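Local coordinates for protein endo-1,4-beta-xylanase C (Paenibacillus barcinonensis, PDB 4XUR) that hydrolyses internal beta-1,4-xylosidic linkages of xylan, the piece described here being its second family 22 carbohydrate-binding module, a xylan-binding domain, at residues Ala89-Asn94 with Ala146-Lys151; Ala14-Asp19 with Asp167-Thr172. One frame throughout, in Å; residues are numbered along the deposited sequence.

Overall arrangement
The two interactions illustrate how one beta-sandwich module divides its labour between its sheets. Interaction 1 lies in the four-stranded sheet, where strands 90-101 and 139-147 meet just before the second leaves the sheet; it is largely buried, and one end of it opens on the xylan-binding cleft. Interaction 2 belongs to the other sheet, joining the first strand of the module to the last; it is only partly buried and ends at a calcium site. Their centres lie about 21 Å apart, on opposite sides of the chain's centre. Both rest on antiparallel backbone pairing, but the Glu147 carboxylate accepts sugar hydroxyls in interaction 1, whereas in interaction 2 the Asp167 carboxylate and a backbone oxygen bind calcium.

Interaction 1 (Ala89-Asn94 with Ala146-Lys151); sequences ATQVIN and AETPWK. With XYP (beta-D-xylopyranose), chain D; XYP (beta-D-xylopyranose), chain B.
Asn94 and Glu147 form an antiparallel hydrogen-bonded pair, and Asn94 gives up more surface than any other residue here. Its N donates to Glu147 O over 2.8 Å in a nearly straight bond (176° at the hydrogen), while Glu147 N returns a longer one to Asn94 O. Their side chains share a face of the sheet, with Asn94 CB resting 4.0 Å from Glu147 CG.

Past this pair the 146-151 segment leaves the sheet, and Pro149 takes over the packing. Its CG lies against Val92 CG1 at 3.6 Å, and the Asn94 side chain crosses Pro149 at about a right angle, its ND2 3.6 Å from Pro149 CA. Asn94 OD1 is held by Ser115. Beside the proline, Thr148 turns its methyl CG2 to Ile93 CD1, while its hydroxyl is engaged by Asp160 and Arg55.

Glu147 CG stands between its own N and carbonyl carbon (chi1 64°), and the chain then runs straight out to the sugar. The carboxylate grips the chain D xylose with both oxygens: O2 donates to OE1 at 2.5 Å and O3 to OE2 at 2.8 Å. Ser96 also bonds to OE2, a second-shell hold on the group. A glutamine here would probably leave one of the two sugar hydroxyls without its acceptor. One face of the Trp150 ring is covered by the same xylose, its O5 offset toward the rim; the closest approach is Trp150 CE3 to the sugar's C2, 3.8 Å. An acidic bidentate grip beside an aromatic platform is characteristic of carbohydrate-binding clefts, here on the beta-sandwich of a xylan-binding CBM22 module.

Interaction 2 (Ala14-Asp19 with Asp167-Thr172); sequences ALFKAD and DDVQIT. Unlike the reference sequence in segment 14-19: Asp19 (reference Tyr). With CA (calcium ion), chain G.
A calcium ion is gripped from both segments: Asp19, just past the end of strand 16-18, supplies its backbone O at 2.4 Å, and Asp167 binds bidentately through OD1 and OD2. With CG anti to the backbone N (chi1 -156°), the Asp167 carboxylate swings across to the ion. Asp167 OD1 lies 3.0 Å from Asp19 O, and the shared cation holds these two oxygens together. A water on the calcium donates to Asp168 OD1, which makes Asp168 a second-shell residue; Glu21, Ser46 and Arg48 complete the site.

From here the strands run antiparallel, at 178°. Asp168 and Val169 both face Ala18, a G1 beta bulge next to the metal; Ala18 N then bonds to Val169 O at 2.8 Å, in the carbonyl plane. Farther on, Leu15 and Phe16 both face Ile171 in a classic bulge, where Ile171 O takes a firm bond from Leu15 N and a weak one from Phe16 N.

Side chains alternate between faces. Phe16 meets Val169 CG1 with its ring edge, CE2 at 3.9 Å, and packs its CB on Ile171 CD1; on the other face Lys17 and Gln170 lie side by side. This twice-bulged antiparallel pair joins the first and last strands of the beta-sandwich module and carries a calcium site at one end.

Interaction 1 (Ala89-Asn94 with Ala146-Lys151)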
# COMPACT_ATOMS: atom_id res chain seq x y z
N ALA A 89 13.88 4.11 15.34
CA ALA A 89 13.64 5.57 15.44
C ALA A 89 13.14 6.15 14.11
O ALA A 89 12.33 7.06 14.11
CB ALA A 89 14.98 6.25 15.84
N THR A 90 13.64 5.60 13.01
CA THR A 90 13.14 5.90 11.67
C THR A 90 12.99 4.61 10.85
O THR A 90 13.68 3.60 11.09
CB THR A 90 14.08 6.85 10.88
OG1 THR A 90 15.27 6.16 10.48
CG2 THR A 90 14.39 8.05 11.71
N GLN A 91 12.10 4.65 9.82
CA GLN A 91 12.00 3.52 8.92
C GLN A 91 11.39 4.03 7.55
O GLN A 91 10.51 4.84 7.56
CB GLN A 91 11.11 2.44 9.55
CG GLN A 91 10.75 1.24 8.67
CD GLN A 91 11.96 0.42 8.27
OE1 GLN A 91 12.68 -0.06 9.14
NE2 GLN A 91 12.17 0.24 6.95
N VAL A 92 11.90 3.46 6.47
CA VAL A 92 11.39 3.75 5.12
C VAL A 92 10.11 2.94 4.91
O VAL A 92 10.07 1.75 5.24
CB VAL A 92 12.43 3.32 4.04
CG1 VAL A 92 11.82 3.44 2.67
CG2 VAL A 92 13.71 4.15 4.24
N ILE A 93 9.11 3.56 4.31
CA ILE A 93 7.93 2.79 3.82
C ILE A 93 7.79 3.10 2.33
O ILE A 93 7.97 4.22 1.92
CB ILE A 93 6.65 3.16 4.58
CG1 ILE A 93 6.68 2.59 5.99
CG2 ILE A 93 5.42 2.56 3.90
CD1 ILE A 93 6.47 1.08 6.09
N ASN A 94 7.45 2.09 1.55
CA ASN A 94 7.39 2.24 0.10
C ASN A 94 5.93 2.13 -0.31
O ASN A 94 5.15 1.35 0.28
CB ASN A 94 8.18 1.09 -0.58
CG ASN A 94 9.70 1.24 -0.42
OD1 ASN A 94 10.19 2.26 0.10
ND2 ASN A 94 10.44 0.23 -0.86
N ALA A 146 1.38 -1.04 0.29
CA ALA A 146 2.50 -0.49 1.05
C ALA A 146 3.34 -1.60 1.60
O ALA A 146 2.85 -2.65 1.94
CB ALA A 146 2.00 0.39 2.22
N GLU A 147 4.64 -1.30 1.75
CA GLU A 147 5.60 -2.30 2.25
C GLU A 147 6.85 -1.59 2.75
O GLU A 147 6.98 -0.40 2.67
CB GLU A 147 5.98 -3.25 1.15
CG GLU A 147 6.72 -2.60 -0.03
CD GLU A 147 7.07 -3.59 -1.10
OE1 GLU A 147 7.18 -4.83 -0.83
OE2 GLU A 147 7.27 -3.13 -2.24
N THR A 148 7.78 -2.37 3.31
CA THR A 148 9.14 -1.87 3.61
C THR A 148 10.13 -2.31 2.51
O THR A 148 9.85 -3.17 1.67
CB THR A 148 9.61 -2.32 5.01
OG1 THR A 148 9.35 -3.71 5.22
CG2 THR A 148 8.87 -1.57 6.02
N PRO A 149 11.30 -1.68 2.49
CA PRO A 149 12.21 -2.01 1.34
C PRO A 149 12.58 -3.48 1.23
O PRO A 149 12.83 -4.14 2.19
CB PRO A 149 13.44 -1.14 1.67
CG PRO A 149 12.90 0.04 2.38
CD PRO A 149 11.78 -0.54 3.25
N TRP A 150 12.60 -3.97 -0.01
CA TRP A 150 12.77 -5.36 -0.35
C TRP A 150 14.16 -5.98 -0.11
O TRP A 150 15.13 -5.27 -0.24
CB TRP A 150 12.54 -5.34 -1.88
CG TRP A 150 13.05 -6.43 -2.55
CD1 TRP A 150 14.16 -6.47 -3.41
CD2 TRP A 150 12.53 -7.73 -2.47
NE1 TRP A 150 14.33 -7.77 -3.85
CE2 TRP A 150 13.34 -8.56 -3.29
CE3 TRP A 150 11.49 -8.29 -1.76
CZ2 TRP A 150 13.09 -9.91 -3.43
CZ3 TRP A 150 11.26 -9.59 -1.89
CH2 TRP A 150 12.04 -10.41 -2.72
N LYS A 151 14.34 -7.25 0.28
CA LYS A 151 13.74 -7.94 1.46
C LYS A 151 14.87 -8.48 2.43
O LYS A 151 15.16 -7.82 3.43
CB LYS A 151 12.77 -9.04 1.10
CG LYS A 151 12.27 -9.78 2.33
CD LYS A 151 11.47 -11.03 2.04
CE LYS A 151 11.79 -11.63 0.66
NZ LYS A 151 11.63 -13.13 0.58
C1 XYP D . 8.09 -8.20 -4.20
C2 XYP D . 8.35 -6.89 -3.45
C3 XYP D . 8.66 -5.74 -4.40
C4 XYP D . 9.76 -6.17 -5.40
C5 XYP D . 9.43 -7.52 -6.04
O2 XYP D . 7.18 -6.53 -2.72
O3 XYP D . 9.10 -4.60 -3.70
O4 XYP D . 9.83 -5.15 -6.42
O5 XYP D . 9.25 -8.50 -5.04
C1 XYP B . 5.31 -12.41 -3.18
C2 XYP B . 6.71 -12.74 -3.58
C3 XYP B . 7.67 -11.64 -3.24
C4 XYP B . 7.14 -10.30 -3.79
C5 XYP B . 5.69 -10.08 -3.38
O2 XYP B . 7.12 -13.98 -2.90
O3 XYP B . 8.95 -11.88 -3.81
O4 XYP B . 7.92 -9.26 -3.29
O5 XYP B . 4.89 -11.16 -3.82

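Interaction 2 (Ala14-Asp19 with Asp167-Thr172)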
# COMPACT_ATOMS: atom_id res chain seq x y z
N ALA A 14 -10.87 12.92 -8.18
CA ALA A 14 -11.24 11.90 -7.10
C ALA A 14 -11.75 10.54 -7.61
O ALA A 14 -12.97 10.32 -7.74
CB ALA A 14 -12.29 12.56 -6.23
N LEU A 15 -10.84 9.61 -7.94
CA LEU A 15 -11.19 8.33 -8.58
C LEU A 15 -11.40 7.19 -7.58
O LEU A 15 -12.10 6.20 -7.83
CB LEU A 15 -10.09 7.98 -9.60
CG LEU A 15 -9.69 9.16 -10.51
CD1 LEU A 15 -8.69 8.71 -11.58
CD2 LEU A 15 -10.89 9.75 -11.16
N PHE A 16 -10.71 7.31 -6.43
CA PHE A 16 -10.72 6.29 -5.41
C PHE A 16 -10.32 7.02 -4.13
O PHE A 16 -9.44 7.87 -4.15
CB PHE A 16 -9.68 5.21 -5.75
CG PHE A 16 -9.50 4.17 -4.66
CD1 PHE A 16 -10.36 3.10 -4.63
CD2 PHE A 16 -8.47 4.24 -3.76
CE1 PHE A 16 -10.21 2.09 -3.66
CE2 PHE A 16 -8.30 3.24 -2.79
CZ PHE A 16 -9.18 2.18 -2.77
N LYS A 17 -11.03 6.69 -3.02
CA LYS A 17 -10.71 7.28 -1.70
C LYS A 17 -10.96 6.21 -0.61
O LYS A 17 -11.96 5.50 -0.67
CB LYS A 17 -11.58 8.50 -1.42
CG LYS A 17 -11.17 9.80 -2.09
CD LYS A 17 -11.67 10.99 -1.22
CE LYS A 17 -11.81 12.27 -2.00
NZ LYS A 17 -13.05 12.29 -2.82
N ALA A 18 -10.03 6.08 0.35
CA ALA A 18 -10.24 5.28 1.50
C ALA A 18 -9.80 5.97 2.82
O ALA A 18 -8.63 6.25 3.00
CB ALA A 18 -9.51 3.91 1.37
N ASP A 19 -10.80 6.25 3.67
CA ASP A 19 -10.51 6.92 4.94
C ASP A 19 -10.83 6.01 6.12
O ASP A 19 -10.51 6.35 7.24
CB ASP A 19 -11.21 8.29 5.05
CG ASP A 19 -12.76 8.16 5.03
OD1 ASP A 19 -13.31 7.09 5.36
OD2 ASP A 19 -13.42 9.13 4.69
N ASP A 167 -3.70 5.35 6.02
CA ASP A 167 -4.96 6.11 6.04
C ASP A 167 -5.02 7.10 4.88
O ASP A 167 -4.02 7.41 4.25
CB ASP A 167 -5.10 6.86 7.39
CG ASP A 167 -6.52 7.17 7.78
OD1 ASP A 167 -7.51 6.70 7.15
OD2 ASP A 167 -6.64 7.88 8.80
N ASP A 168 -6.23 7.59 4.58
CA ASP A 168 -6.44 8.68 3.61
C ASP A 168 -5.79 8.39 2.24
O ASP A 168 -5.03 9.22 1.70
CB ASP A 168 -5.99 10.03 4.18
CG ASP A 168 -6.94 10.55 5.28
OD1 ASP A 168 -8.14 10.12 5.35
OD2 ASP A 168 -6.47 11.37 6.11
N VAL A 169 -6.07 7.21 1.72
CA VAL A 169 -5.58 6.77 0.41
C VAL A 169 -6.47 7.43 -0.63
O VAL A 169 -7.71 7.39 -0.52
CB VAL A 169 -5.70 5.25 0.23
CG1 VAL A 169 -5.15 4.87 -1.12
CG2 VAL A 169 -4.93 4.50 1.32
N GLN A 170 -5.85 8.07 -1.61
CA GLN A 170 -6.59 8.76 -2.63
C GLN A 170 -5.92 8.58 -3.97
O GLN A 170 -4.70 8.61 -4.07
CB GLN A 170 -6.68 10.23 -2.25
CG GLN A 170 -7.59 11.06 -3.15
CD GLN A 170 -7.88 12.45 -2.55
OE1 GLN A 170 -8.55 12.55 -1.55
NE2 GLN A 170 -7.35 13.51 -3.17
N ILE A 171 -6.74 8.40 -5.03
CA ILE A 171 -6.22 8.47 -6.38
C ILE A 171 -7.00 9.56 -7.18
O ILE A 171 -8.19 9.64 -7.06
CB ILE A 171 -6.42 7.15 -7.15
CG1 ILE A 171 -5.74 5.99 -6.38
CG2 ILE A 171 -5.87 7.26 -8.53
CD1 ILE A 171 -5.88 4.58 -6.96
N THR A 172 -6.32 10.37 -7.94
CA THR A 172 -6.95 11.45 -8.61
C THR A 172 -6.49 11.54 -10.04
O THR A 172 -5.43 11.12 -10.38
CB THR A 172 -6.72 12.77 -7.84
OG1 THR A 172 -5.33 12.93 -7.62
CG2 THR A 172 -7.42 12.75 -6.46
CA CA G . -9.15 7.58 8.77
O HOH W 1 -9.42 9.51 7.75